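Long-range contacts in telomere length regulator taz1 (Schizosaccharomyces pombe, PDB 4ZMI), which binds double-stranded telomeric DNA and regulates telomere length, silencing of telomere-adjacent genes and normal meiosis, this chain being its helical domain: residues Ser122-Ala127 with Val143-Leu148; Leu129-Glu134 with Gly184-Ser189; Asp135-Asp140 with Ile222-Glu227. One frame throughout, in Å; residues are numbered along the deposited sequence.

Interaction 1: residues Ser122-Ala127 with Val143-Leu148; sequences SIVLDA and VLFEEL
Val124 meets Leu144, Phe145 and Leu148 in a wholly apolar helix-helix contact, buried near the centre of the domain, where helix 118-130 packs against helix 137-154. The two methyls of Val124 divide the work. CG1, anti to the backbone N (chi1 177°), comes up at the edge of the Phe145 ring, near its plane, and rests 3.7 Å from Phe145 CB. CG2 drops between two leucines one helical turn apart, 3.7 Å from Leu144 CD2 and 3.8 Å from Leu148 CD1. A short, beta-branched side chain suits this place, because its two methyls fill both directions while the backbones stay close: the CA atoms of Val124 and Phe145 are 6.4 Å apart. Leu125 adds a flank, its CD2 reaching obliquely to Phe145 CE1 at 3.6 Å. Beyond the pair, Leu196 of helix 192-203 touches both Leu125 and Phe145, whereas Phe224 and Phe217 of helix 214-229 lie against Leu144 and Leu148, so the seam continues into two further helices. The axes of the short segments pass 9.9 Å apart at 145° between their N-to-C directions, the antiparallel packing of consecutive helices in an alpha-helical hairpin, here within the all-helical domain assigned to the TRF family.

Interaction 2: residues Leu129-Glu134 with Gly184-Ser189; sequences LSADEE and GQVWKS
Two backbone hydrogen bonds hold a helix-to-helix junction of the all-helical Taz1 domain, where the chain leaving helix 118-130 offers carbonyls to residues 184-186. Gly184 N, just before helix 185-189, donates to Leu129 O at 2.7 Å, and Val186 N donates to Ala131 O at 3.2 Å. Ala131 is the first residue to leave helical angles, which turns its carbonyl toward Val186. Trp187 N reaches the same oxygen only indirectly, by a weak bond to a water that lies suspiciously close to Ala131 O, at 2.5 Å. Gly184 suits its position because the backbone of Ser130 to Asp132 presses where a side chain would project. Around the bonds, Asp132 CB lies 3.4 Å from Gln185 CB, and Val186 CG2 sits tightly against Ala131 O at 3.0 Å, with Ala131 CB farther off; Tyr138 of helix 137-154 touches both Ala131 and Val186. Deeper in, Leu129 and Trp187 run side by side, with Leu179 of helix 176-182 touching both. Their contact is a CH-pi interaction: Leu129 CD2 sits 3.6 Å from the centroid of the six-membered ring of Trp187, only 9° off the ring normal.

Interaction 3: residues Asp135-Asp140 with Ile222-Glu227; sequences DSFYGD and IHFLLE
The rings of Phe137 and Phe224 lie almost parallel, their planes 5° apart, but are offset so strongly that little of either ring lies over the other, with centroids 5.0 Å apart. They meet through Phe137 CE1 and Phe224 CE1, 3.3 Å from each other. Each ring also has a neighbour at its edge: Glu227 OE1 approaches Phe137 near its plane, 3.4 Å from CD1, where the slightly positive ring hydrogens suit a carboxylate oxygen, and Asp140 CB lies beside Phe224 at 4.2 Å from CD1. Phe137 CG is anti to the backbone N (chi1 155°), which carries the ring across to helix 214-229. In the fold, this contact sets the first turn of helix 137-154 against the C-terminal part of helix 214-229, within the helical domain of Taz1; Phe224 also packs on Ala141, and Arg233 touches Phe137. On the partly exposed side the two acids come together, their carboxylate planes 86° apart and Asp140 OD2 2.6 Å from Glu227 OE2. At this distance one of the two acids is probably protonated. Glu227 is extended beyond CG, which sets its carboxylate between the Phe137 edge and Asp140. His223, one turn earlier on the same helix, donates from ND1 to Glu227 OE2 at 3.0 Å, meeting that oxygen on its anti side but tilted out of the carboxylate plane, with the acceptor close to the imidazole plane.

Overall arrangement
From the N terminus, the first contacting residues come on helix 118-130. Interaction 1 closes the shortest loop, 15 residues, by folding helix 137-154 back on helix 118-130. Interaction 2 begins at the end of helix 118-130 and closes a loop of 49 residues at helix 185-189; interaction 3 starts in the following turn and spans 81 residues to helix 214-229. All three cross one another along the sequence. In space, interactions 1 and 3 meet where Ala127 touches both Phe137 and Phe224, and interactions 2 and 3 meet at Tyr138. Helix 137-154 thus links helix 118-130, helix 185-189 and helix 214-229.

Interaction 1: residues Ser122-Ala127 with Val143-Leu148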
loop_
_atom_site.group_PDB
_atom_site.type_symbol
_atom_site.label_atom_id
_atom_site.label_comp_id
_atom_site.label_asym_id
_atom_site.label_seq_id
_atom_site.Cartn_x
_atom_site.Cartn_y
_atom_site.Cartn_z
ATOM N N SER A 122 2.609 -3.138 -0.218
ATOM C CA SER A 122 3.554 -2.328 0.549
ATOM C C SER A 122 2.834 -1.636 1.676
ATOM O O SER A 122 3.304 -1.643 2.802
ATOM C CB SER A 122 4.206 -1.268 -0.354
ATOM O OG SER A 122 5.018 -1.918 -1.296
ATOM N N ILE A 123 1.700 -1.008 1.365
ATOM C CA ILE A 123 1.007 -0.217 2.380
ATOM C C ILE A 123 0.501 -1.089 3.517
ATOM O O ILE A 123 0.704 -0.746 4.678
ATOM C CB ILE A 123 -0.127 0.619 1.777
ATOM C CG1 ILE A 123 0.452 1.571 0.742
ATOM C CG2 ILE A 123 -0.856 1.424 2.851
ATOM C CD1 ILE A 123 -0.584 2.135 -0.191
ATOM N N VAL A 124 -0.146 -2.211 3.189
ATOM C CA VAL A 124 -0.602 -3.149 4.218
ATOM C C VAL A 124 0.549 -3.670 5.112
ATOM O O VAL A 124 0.427 -3.677 6.326
ATOM C CB VAL A 124 -1.366 -4.351 3.599
ATOM C CG1 VAL A 124 -1.776 -5.357 4.681
ATOM C CG2 VAL A 124 -2.581 -3.874 2.836
ATOM N N LEU A 125 1.661 -4.102 4.510
ATOM C CA LEU A 125 2.803 -4.598 5.281
ATOM C C LEU A 125 3.384 -3.480 6.130
ATOM O O LEU A 125 3.786 -3.710 7.268
ATOM C CB LEU A 125 3.897 -5.192 4.384
ATOM C CG LEU A 125 3.590 -6.574 3.778
ATOM C CD1 LEU A 125 4.510 -6.814 2.606
ATOM C CD2 LEU A 125 3.751 -7.713 4.785
ATOM N N ASP A 126 3.432 -2.269 5.578
ATOM C CA ASP A 126 3.979 -1.135 6.320
ATOM C C ASP A 126 3.131 -0.888 7.555
ATOM O O ASP A 126 3.655 -0.739 8.650
ATOM C CB ASP A 126 4.028 0.115 5.462
ATOM C CG ASP A 126 4.677 1.287 6.178
ATOM O OD1 ASP A 126 5.793 1.120 6.722
ATOM O OD2 ASP A 126 4.060 2.376 6.202
ATOM N N ALA A 127 1.815 -0.879 7.377
ATOM C CA ALA A 127 0.891 -0.769 8.508
ATOM C C ALA A 127 1.140 -1.875 9.510
ATOM O O ALA A 127 1.232 -1.629 10.710
ATOM C CB ALA A 127 -0.562 -0.814 8.030
ATOM N N VAL A 143 -6.727 -8.718 7.290
ATOM C CA VAL A 143 -7.769 -9.237 6.414
ATOM C C VAL A 143 -7.497 -8.802 4.979
ATOM O O VAL A 143 -7.511 -9.619 4.052
ATOM C CB VAL A 143 -9.176 -8.838 6.905
ATOM C CG1 VAL A 143 -10.233 -9.273 5.914
ATOM C CG2 VAL A 143 -9.437 -9.474 8.274
ATOM N N LEU A 144 -7.193 -7.524 4.807
ATOM C CA LEU A 144 -6.834 -7.016 3.500
ATOM C C LEU A 144 -5.593 -7.747 2.972
ATOM O O LEU A 144 -5.470 -8.003 1.782
ATOM C CB LEU A 144 -6.611 -5.520 3.588
ATOM C CG LEU A 144 -6.561 -4.819 2.237
ATOM C CD1 LEU A 144 -7.882 -4.944 1.526
ATOM C CD2 LEU A 144 -6.182 -3.348 2.406
ATOM N N PHE A 145 -4.692 -8.125 3.868
ATOM C CA PHE A 145 -3.492 -8.851 3.447
ATOM C C PHE A 145 -3.844 -10.215 2.870
ATOM O O PHE A 145 -3.304 -10.617 1.842
ATOM C CB PHE A 145 -2.458 -8.985 4.575
ATOM C CG PHE A 145 -1.165 -9.616 4.127
ATOM C CD1 PHE A 145 -0.139 -8.836 3.601
ATOM C CD2 PHE A 145 -0.985 -10.985 4.192
ATOM C CE1 PHE A 145 1.042 -9.416 3.175
ATOM C CE2 PHE A 145 0.187 -11.570 3.754
ATOM C CZ PHE A 145 1.203 -10.789 3.251
ATOM N N GLU A 146 -4.761 -10.928 3.519
ATOM C CA GLU A 146 -5.176 -12.233 2.992
ATOM C C GLU A 146 -5.852 -12.124 1.642
ATOM O O GLU A 146 -5.649 -12.973 0.790
ATOM C CB GLU A 146 -6.076 -12.990 3.963
ATOM C CG GLU A 146 -6.088 -14.490 3.736
ATOM C CD GLU A 146 -7.275 -14.964 2.927
ATOM O OE1 GLU A 146 -8.152 -14.132 2.594
ATOM O OE2 GLU A 146 -7.333 -16.179 2.631
ATOM N N GLU A 147 -6.630 -11.068 1.440
ATOM C CA GLU A 147 -7.230 -10.810 0.134
ATOM C C GLU A 147 -6.200 -10.571 -0.981
ATOM O O GLU A 147 -6.324 -11.136 -2.076
ATOM C CB GLU A 147 -8.200 -9.635 0.200
ATOM C CG GLU A 147 -8.945 -9.426 -1.105
ATOM C CD GLU A 147 -9.974 -10.529 -1.384
ATOM O OE1 GLU A 147 -10.465 -11.135 -0.411
ATOM O OE2 GLU A 147 -10.293 -10.782 -2.570
ATOM N N LEU A 148 -5.190 -9.739 -0.705
ATOM C CA LEU A 148 -4.133 -9.504 -1.677
ATOM C C LEU A 148 -3.467 -10.831 -1.987
ATOM O O LEU A 148 -3.084 -11.092 -3.117
ATOM C CB LEU A 148 -3.091 -8.510 -1.141
ATOM C CG LEU A 148 -3.681 -7.145 -0.818
ATOM C CD1 LEU A 148 -2.646 -6.260 -0.127
ATOM C CD2 LEU A 148 -4.158 -6.524 -2.127
#

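Interaction 2: residues Leu129-Glu134 with Gly184-Ser189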
loop_
_atom_site.group_PDB
_atom_site.type_symbol
_atom_site.label_atom_id
_atom_site.label_comp_id
_atom_site.label_asym_id
_atom_site.label_seq_id
_atom_site.Cartn_x
_atom_site.Cartn_y
_atom_site.Cartn_z
ATOM N N LEU A 129 3.815 -3.418 10.071
ATOM C CA LEU A 129 5.137 -3.291 10.681
ATOM C C LEU A 129 5.153 -2.127 11.653
ATOM O O LEU A 129 5.929 -2.107 12.589
ATOM C CB LEU A 129 6.213 -3.078 9.617
ATOM C CG LEU A 129 6.589 -4.317 8.810
ATOM C CD1 LEU A 129 7.230 -3.903 7.499
ATOM C CD2 LEU A 129 7.530 -5.187 9.595
ATOM N N SER A 130 4.283 -1.157 11.412
ATOM C CA SER A 130 4.283 0.078 12.171
ATOM C C SER A 130 3.639 -0.099 13.527
ATOM O O SER A 130 4.115 0.427 14.523
ATOM C CB SER A 130 3.498 1.131 11.415
ATOM O OG SER A 130 4.213 1.536 10.278
ATOM N N ALA A 131 2.532 -0.826 13.558
ATOM C CA ALA A 131 1.744 -0.902 14.772
ATOM C C ALA A 131 2.456 -1.600 15.929
ATOM O O ALA A 131 2.734 -2.796 15.877
ATOM C CB ALA A 131 0.415 -1.571 14.495
ATOM N N ASP A 132 2.777 -0.828 16.958
ATOM C CA ASP A 132 2.993 -1.385 18.286
ATOM C C ASP A 132 1.724 -1.056 19.041
ATOM O O ASP A 132 1.114 -1.908 19.694
ATOM C CB ASP A 132 4.215 -0.770 18.988
ATOM C CG ASP A 132 4.443 0.669 18.621
ATOM O OD1 ASP A 132 5.622 1.070 18.460
ATOM O OD2 ASP A 132 3.444 1.400 18.506
ATOM N N GLU A 133 1.331 0.204 18.881
ATOM C CA GLU A 133 0.170 0.804 19.521
ATOM C C GLU A 133 -1.057 -0.114 19.505
ATOM O O GLU A 133 -1.226 -0.941 18.602
ATOM C CB GLU A 133 -0.133 2.168 18.862
ATOM C CG GLU A 133 0.968 3.250 19.043
ATOM C CD GLU A 133 1.499 3.853 17.724
ATOM O OE1 GLU A 133 1.483 3.159 16.687
ATOM O OE2 GLU A 133 1.948 5.024 17.728
ATOM N N GLU A 134 -1.893 0.022 20.527
ATOM C CA GLU A 134 -3.108 -0.771 20.634
ATOM C C GLU A 134 -4.127 -0.342 19.567
ATOM O O GLU A 134 -4.664 0.766 19.629
ATOM C CB GLU A 134 -3.697 -0.621 22.044
ATOM C CG GLU A 134 -4.862 -1.558 22.370
ATOM C CD GLU A 134 -4.414 -2.937 22.830
ATOM O OE1 GLU A 134 -3.306 -3.374 22.446
ATOM O OE2 GLU A 134 -5.179 -3.584 23.579
ATOM N N GLY A 184 7.093 -2.564 14.933
ATOM C CA GLY A 184 6.516 -2.219 16.221
ATOM C C GLY A 184 6.296 -3.451 17.088
ATOM O O GLY A 184 6.760 -4.542 16.764
ATOM N N GLN A 185 5.576 -3.280 18.186
ATOM C CA GLN A 185 5.368 -4.356 19.145
ATOM C C GLN A 185 4.595 -5.526 18.563
ATOM O O GLN A 185 4.942 -6.681 18.798
ATOM C CB GLN A 185 4.645 -3.851 20.400
ATOM C CG GLN A 185 4.503 -4.903 21.500
ATOM C CD GLN A 185 3.585 -4.462 22.630
ATOM O OE1 GLN A 185 3.233 -3.285 22.739
ATOM N NE2 GLN A 185 3.188 -5.413 23.476
ATOM N N VAL A 186 3.548 -5.229 17.807
ATOM C CA VAL A 186 2.624 -6.269 17.387
ATOM C C VAL A 186 3.308 -7.322 16.527
ATOM O O VAL A 186 3.011 -8.511 16.634
ATOM C CB VAL A 186 1.439 -5.680 16.625
ATOM C CG1 VAL A 186 0.418 -6.766 16.347
ATOM C CG2 VAL A 186 0.808 -4.556 17.429
ATOM N N TRP A 187 4.233 -6.877 15.684
ATOM C CA TRP A 187 4.881 -7.765 14.733
ATOM C C TRP A 187 5.631 -8.882 15.421
ATOM O O TRP A 187 5.478 -10.048 15.071
ATOM C CB TRP A 187 5.838 -6.986 13.854
ATOM C CG TRP A 187 6.481 -7.802 12.770
ATOM C CD1 TRP A 187 7.650 -8.508 12.853
ATOM C CD2 TRP A 187 6.014 -7.958 11.431
ATOM N NE1 TRP A 187 7.933 -9.097 11.648
ATOM C CE2 TRP A 187 6.943 -8.773 10.756
ATOM C CE3 TRP A 187 4.894 -7.503 10.739
ATOM C CZ2 TRP A 187 6.779 -9.149 9.430
ATOM C CZ3 TRP A 187 4.737 -7.867 9.411
ATOM C CH2 TRP A 187 5.673 -8.680 8.771
ATOM N N LYS A 188 6.457 -8.522 16.392
ATOM C CA LYS A 188 7.144 -9.526 17.188
ATOM C C LYS A 188 6.180 -10.245 18.128
ATOM O O LYS A 188 6.171 -11.475 18.189
ATOM C CB LYS A 188 8.282 -8.899 17.994
ATOM C CG LYS A 188 9.486 -8.485 17.163
ATOM C CD LYS A 188 10.783 -9.050 17.730
ATOM C CE LYS A 188 10.815 -10.576 17.650
ATOM N NZ LYS A 188 12.141 -11.141 18.045
ATOM N N SER A 189 5.364 -9.479 18.848
ATOM C CA SER A 189 4.526 -10.035 19.913
ATOM C C SER A 189 3.537 -11.097 19.436
ATOM O O SER A 189 3.368 -12.143 20.080
ATOM C CB SER A 189 3.759 -8.921 20.626
ATOM O OG SER A 189 2.658 -8.485 19.849
HETATM O O HOH W 1 3.983 -4.026 14.164
#

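Interaction 3: residues Asp135-Asp140 with Ile222-Glu227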
loop_
_atom_site.group_PDB
_atom_site.type_symbol
_atom_site.label_atom_id
_atom_site.label_comp_id
_atom_site.label_asym_id
_atom_site.label_seq_id
_atom_site.Cartn_x
_atom_site.Cartn_y
_atom_site.Cartn_z
ATOM N N ASP A 135 -4.371 -1.218 18.585
ATOM C CA ASP A 135 -5.362 -0.979 17.520
ATOM C C ASP A 135 -5.996 -2.272 16.991
ATOM O O ASP A 135 -5.363 -3.328 16.990
ATOM C CB ASP A 135 -4.735 -0.223 16.344
ATOM C CG ASP A 135 -4.948 1.277 16.424
ATOM O OD1 ASP A 135 -4.003 1.994 16.825
ATOM O OD2 ASP A 135 -6.057 1.741 16.075
ATOM N N SER A 136 -7.249 -2.181 16.545
ATOM C CA SER A 136 -7.881 -3.271 15.803
ATOM C C SER A 136 -7.919 -2.867 14.332
ATOM O O SER A 136 -8.589 -3.490 13.505
ATOM C CB SER A 136 -9.287 -3.588 16.331
ATOM O OG SER A 136 -10.232 -2.597 15.960
ATOM N N PHE A 137 -7.191 -1.795 14.032
ATOM C CA PHE A 137 -6.896 -1.382 12.664
ATOM C C PHE A 137 -5.889 -2.368 12.081
ATOM O O PHE A 137 -5.748 -2.516 10.868
ATOM C CB PHE A 137 -6.334 0.039 12.679
ATOM C CG PHE A 137 -5.469 0.377 11.503
ATOM C CD1 PHE A 137 -6.035 0.732 10.288
ATOM C CD2 PHE A 137 -4.085 0.377 11.625
ATOM C CE1 PHE A 137 -5.240 1.063 9.209
ATOM C CE2 PHE A 137 -3.281 0.706 10.551
ATOM C CZ PHE A 137 -3.856 1.050 9.338
ATOM N N TYR A 138 -5.199 -3.051 12.980
ATOM C CA TYR A 138 -4.346 -4.157 12.620
ATOM C C TYR A 138 -5.163 -5.264 11.971
ATOM O O TYR A 138 -4.844 -5.731 10.873
ATOM C CB TYR A 138 -3.688 -4.698 13.874
ATOM C CG TYR A 138 -2.330 -5.241 13.603
ATOM C CD1 TYR A 138 -1.249 -4.387 13.461
ATOM C CD2 TYR A 138 -2.124 -6.603 13.461
ATOM C CE1 TYR A 138 0.016 -4.874 13.199
ATOM C CE2 TYR A 138 -0.865 -7.103 13.197
ATOM C CZ TYR A 138 0.205 -6.230 13.067
ATOM O OH TYR A 138 1.468 -6.711 12.810
ATOM N N GLY A 139 -6.214 -5.685 12.677
ATOM C CA GLY A 139 -7.107 -6.727 12.209
ATOM C C GLY A 139 -7.547 -6.523 10.774
ATOM O O GLY A 139 -7.456 -7.443 9.970
ATOM N N ASP A 140 -8.008 -5.314 10.457
ATOM C CA ASP A 140 -8.337 -4.922 9.086
ATOM C C ASP A 140 -7.157 -5.097 8.113
ATOM O O ASP A 140 -7.349 -5.433 6.942
ATOM C CB ASP A 140 -8.817 -3.460 9.058
ATOM C CG ASP A 140 -10.095 -3.233 9.887
ATOM O OD1 ASP A 140 -10.579 -4.190 10.544
ATOM O OD2 ASP A 140 -10.610 -2.092 9.895
ATOM N N ILE A 222 -10.416 1.354 0.016
ATOM C CA ILE A 222 -10.727 2.741 0.328
ATOM C C ILE A 222 -10.972 2.909 1.808
ATOM O O ILE A 222 -10.424 3.806 2.433
ATOM C CB ILE A 222 -11.968 3.223 -0.437
ATOM C CG1 ILE A 222 -11.625 3.404 -1.916
ATOM C CG2 ILE A 222 -12.486 4.523 0.161
ATOM C CD1 ILE A 222 -12.817 3.518 -2.814
ATOM N N HIS A 223 -11.777 2.025 2.374
ATOM C CA HIS A 223 -12.038 2.078 3.802
ATOM C C HIS A 223 -10.725 2.045 4.572
ATOM O O HIS A 223 -10.489 2.888 5.438
ATOM C CB HIS A 223 -12.922 0.910 4.245
ATOM C CG HIS A 223 -13.548 1.105 5.593
ATOM N ND1 HIS A 223 -12.835 0.998 6.769
ATOM C CD2 HIS A 223 -14.823 1.390 5.952
ATOM C CE1 HIS A 223 -13.642 1.215 7.794
ATOM N NE2 HIS A 223 -14.855 1.458 7.324
ATOM N N PHE A 224 -9.874 1.078 4.236
ATOM C CA PHE A 224 -8.631 0.858 4.975
ATOM C C PHE A 224 -7.660 2.025 4.871
ATOM O O PHE A 224 -7.043 2.403 5.860
ATOM C CB PHE A 224 -7.938 -0.421 4.513
ATOM C CG PHE A 224 -6.589 -0.630 5.139
ATOM C CD1 PHE A 224 -6.483 -1.123 6.421
ATOM C CD2 PHE A 224 -5.436 -0.339 4.446
ATOM C CE1 PHE A 224 -5.251 -1.326 6.994
ATOM C CE2 PHE A 224 -4.204 -0.533 5.019
ATOM C CZ PHE A 224 -4.110 -1.026 6.294
ATOM N N LEU A 225 -7.528 2.590 3.675
ATOM C CA LEU A 225 -6.673 3.750 3.472
ATOM C C LEU A 225 -7.233 4.966 4.206
ATOM O O LEU A 225 -6.518 5.925 4.460
ATOM C CB LEU A 225 -6.531 4.076 1.978
ATOM C CG LEU A 225 -6.007 3.013 1.003
ATOM C CD1 LEU A 225 -5.825 3.587 -0.401
ATOM C CD2 LEU A 225 -4.709 2.404 1.491
ATOM N N LEU A 226 -8.522 4.934 4.525
ATOM C CA LEU A 226 -9.145 6.032 5.253
ATOM C C LEU A 226 -8.871 5.944 6.750
ATOM O O LEU A 226 -8.513 6.947 7.360
ATOM C CB LEU A 226 -10.649 6.087 4.990
ATOM C CG LEU A 226 -11.099 6.717 3.673
ATOM C CD1 LEU A 226 -12.586 6.498 3.457
ATOM C CD2 LEU A 226 -10.775 8.190 3.650
ATOM N N GLU A 227 -9.041 4.756 7.337
ATOM C CA GLU A 227 -8.655 4.518 8.733
ATOM C C GLU A 227 -7.204 4.914 8.956
ATOM O O GLU A 227 -6.882 5.611 9.917
ATOM C CB GLU A 227 -8.765 3.041 9.105
ATOM C CG GLU A 227 -10.071 2.361 8.796
ATOM C CD GLU A 227 -10.030 0.897 9.182
ATOM O OE1 GLU A 227 -9.447 0.571 10.240
ATOM O OE2 GLU A 227 -10.566 0.072 8.417
#